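Local coordinates for conserved exported protein (Bacteroides fragilis, PDB 3CLW) that is of unknown function but probably hydrolyses O-glycosidic bonds as a glycoside hydrolase, at residues T66-N71 with Q111-A116. Sequence-based numbering, arbitrary orientation.
Sequences TNWRVN and QWFMKA
The side chains of Trp68 and Phe113 cross at a slant, their ring planes roughly 23° apart. Two apolar approaches define the pair: Trp68 NE1 lies 4.0 Å from Phe113 CB, and Trp68 CZ2 lies 4.2 Å from Phe113 CD2. One face of the Phe113 ring carries Trp112 CZ3, which stands 4.0 Å above the plane over the ring centre. The Trp112 ring receives Phe113 CD1 at its edge, in plane, and Ala116 CB on one face, 3.7 Å above it and displaced toward the rim. Trp68 CG lies anti to the backbone N (chi1 -177°), which extends the indole from the strand toward the helix.

The other point of contact is aliphatic. Val70 and Met114 cross at about a right angle, with Val70 CG2 4.0 Å from Met114 CG and slightly farther from SD. Met114 chi1 (-63°) brings CG to this meeting by setting it anti to the carbonyl carbon, beside the backbone N.

Trp68 and Val70 both project toward helix 108-119, whereas Arg69 between them reaches Glu231 by a salt bridge and Gln355 by a hydrogen bond. Phe125 touches both Trp68 and Met114. Strand 68-71 pairs in parallel with strand 125-128, and helix 108-119, between them in the chain, packs on the strand, consistent with the TIM-barrel fold of family 30 hydrolases. Gln110 NE2 of this helix donates to Asn71 O, a polar tie at the strand's end. The four touching side chains themselves are buried and meet at van der Waals distances, which implies that their own contact rests on shape and exclusion of water.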
loop_
_atom_site.group_PDB
_atom_site.type_symbol
_atom_site.label_atom_id
_atom_site.label_comp_id
_atom_site.label_asym_id
_atom_site.label_seq_id
_atom_site.Cartn_x
_atom_site.Cartn_y
_atom_site.Cartn_z
ATOM N N THR A 66 6.069 6.026 -5.078
ATOM C CA THR A 66 6.699 5.511 -6.264
ATOM C C THR A 66 5.888 4.428 -6.959
ATOM O O THR A 66 6.376 3.802 -7.903
ATOM C CB THR A 66 8.146 5.025 -5.947
ATOM O OG1 THR A 66 8.136 4.300 -4.726
ATOM C CG2 THR A 66 9.086 6.214 -5.802
ATOM N N ASN A 67 4.676 4.191 -6.473
ATOM C CA ASN A 67 3.632 3.459 -7.188
ATOM C C ASN A 67 2.333 4.188 -6.843
ATOM O O ASN A 67 2.296 4.951 -5.852
ATOM C CB ASN A 67 3.576 1.986 -6.752
ATOM C CG ASN A 67 2.424 1.200 -7.419
ATOM O OD1 ASN A 67 2.440 0.920 -8.622
ATOM N ND2 ASN A 67 1.442 0.830 -6.632
ATOM N N TRP A 68 1.296 4.002 -7.659
ATOM C CA TRP A 68 -0.047 4.579 -7.381
ATOM C C TRP A 68 -1.086 3.528 -7.735
ATOM O O TRP A 68 -1.028 2.955 -8.832
ATOM C CB TRP A 68 -0.284 5.854 -8.200
ATOM C CG TRP A 68 -1.617 6.607 -7.968
ATOM C CD1 TRP A 68 -2.576 6.909 -8.915
ATOM C CD2 TRP A 68 -2.072 7.189 -6.744
ATOM N NE1 TRP A 68 -3.592 7.643 -8.358
ATOM C CE2 TRP A 68 -3.311 7.835 -7.021
ATOM C CE3 TRP A 68 -1.563 7.222 -5.430
ATOM C CZ2 TRP A 68 -4.066 8.484 -6.017
ATOM C CZ3 TRP A 68 -2.309 7.882 -4.428
ATOM C CH2 TRP A 68 -3.551 8.502 -4.735
ATOM N N ARG A 69 -1.990 3.234 -6.801
ATOM C CA ARG A 69 -2.982 2.196 -7.059
ATOM C C ARG A 69 -4.301 2.820 -7.566
ATOM O O ARG A 69 -4.930 3.622 -6.865
ATOM C CB ARG A 69 -3.225 1.323 -5.827
ATOM C CG ARG A 69 -1.996 0.548 -5.310
ATOM C CD ARG A 69 -2.275 -0.153 -3.964
ATOM N NE ARG A 69 -3.446 -1.035 -4.038
ATOM C CZ ARG A 69 -3.403 -2.354 -4.266
ATOM N NH1 ARG A 69 -2.244 -3.008 -4.419
ATOM N NH2 ARG A 69 -4.542 -3.025 -4.322
ATOM N N VAL A 70 -4.693 2.444 -8.784
ATOM C CA VAL A 70 -5.895 2.951 -9.433
ATOM C C VAL A 70 -7.056 1.923 -9.378
ATOM O O VAL A 70 -6.921 0.781 -9.843
ATOM C CB VAL A 70 -5.568 3.375 -10.894
ATOM C CG1 VAL A 70 -6.837 3.813 -11.666
ATOM C CG2 VAL A 70 -4.532 4.471 -10.872
ATOM N N ASN A 71 -8.176 2.342 -8.798
ATOM C CA ASN A 71 -9.384 1.527 -8.722
ATOM C C ASN A 71 -10.153 1.573 -10.040
ATOM O O ASN A 71 -10.856 2.547 -10.344
ATOM C CB ASN A 71 -10.301 2.015 -7.571
ATOM C CG ASN A 71 -11.509 1.084 -7.329
ATOM O OD1 ASN A 71 -12.538 1.521 -6.843
ATOM N ND2 ASN A 71 -11.384 -0.174 -7.682
ATOM N N GLN A 111 -8.230 9.772 -13.661
ATOM C CA GLN A 111 -7.284 9.987 -14.756
ATOM C C GLN A 111 -6.499 11.273 -14.573
ATOM O O GLN A 111 -5.334 11.324 -14.920
ATOM C CB GLN A 111 -7.960 9.971 -16.120
ATOM C CG GLN A 111 -8.631 8.623 -16.492
ATOM C CD GLN A 111 -9.205 8.667 -17.879
ATOM O OE1 GLN A 111 -8.521 9.024 -18.826
ATOM N NE2 GLN A 111 -10.463 8.341 -18.010
ATOM N N TRP A 112 -7.128 12.307 -14.013
ATOM C CA TRP A 112 -6.408 13.530 -13.642
ATOM C C TRP A 112 -5.229 13.194 -12.706
ATOM O O TRP A 112 -4.141 13.680 -12.909
ATOM C CB TRP A 112 -7.337 14.605 -12.989
ATOM C CG TRP A 112 -6.564 15.848 -12.756
ATOM C CD1 TRP A 112 -6.367 16.878 -13.657
ATOM C CD2 TRP A 112 -5.788 16.173 -11.599
ATOM N NE1 TRP A 112 -5.525 17.824 -13.113
ATOM C CE2 TRP A 112 -5.156 17.417 -11.854
ATOM C CE3 TRP A 112 -5.559 15.534 -10.369
ATOM C CZ2 TRP A 112 -4.326 18.046 -10.911
ATOM C CZ3 TRP A 112 -4.758 16.163 -9.438
ATOM C CH2 TRP A 112 -4.121 17.396 -9.731
ATOM N N PHE A 113 -5.488 12.411 -11.658
ATOM C CA PHE A 113 -4.446 11.959 -10.720
ATOM C C PHE A 113 -3.309 11.184 -11.375
ATOM O O PHE A 113 -2.139 11.403 -11.056
ATOM C CB PHE A 113 -5.033 11.172 -9.543
ATOM C CG PHE A 113 -5.392 12.028 -8.415
ATOM C CD1 PHE A 113 -6.669 12.590 -8.329
ATOM C CD2 PHE A 113 -4.441 12.357 -7.475
ATOM C CE1 PHE A 113 -6.986 13.459 -7.310
ATOM C CE2 PHE A 113 -4.750 13.210 -6.447
ATOM C CZ PHE A 113 -6.028 13.768 -6.364
ATOM N N MET A 114 -3.642 10.292 -12.302
ATOM C CA MET A 114 -2.595 9.618 -13.126
ATOM C C MET A 114 -1.720 10.643 -13.837
ATOM O O MET A 114 -0.495 10.570 -13.774
ATOM C CB MET A 114 -3.216 8.629 -14.117
ATOM C CG MET A 114 -3.974 7.447 -13.446
ATOM S SD MET A 114 -4.806 6.305 -14.591
ATOM C CE MET A 114 -3.377 5.593 -15.393
ATOM N N LYS A 115 -2.352 11.597 -14.516
ATOM C CA LYS A 115 -1.629 12.630 -15.240
ATOM C C LYS A 115 -0.757 13.495 -14.320
ATOM O O LYS A 115 0.360 13.808 -14.658
ATOM C CB LYS A 115 -2.563 13.484 -16.121
ATOM N N ALA A 116 -1.264 13.821 -13.138
ATOM C CA ALA A 116 -0.537 14.640 -12.158
ATOM C C ALA A 116 0.680 13.921 -11.593
ATOM O O ALA A 116 1.718 14.546 -11.361
ATOM C CB ALA A 116 -1.454 15.048 -11.029
#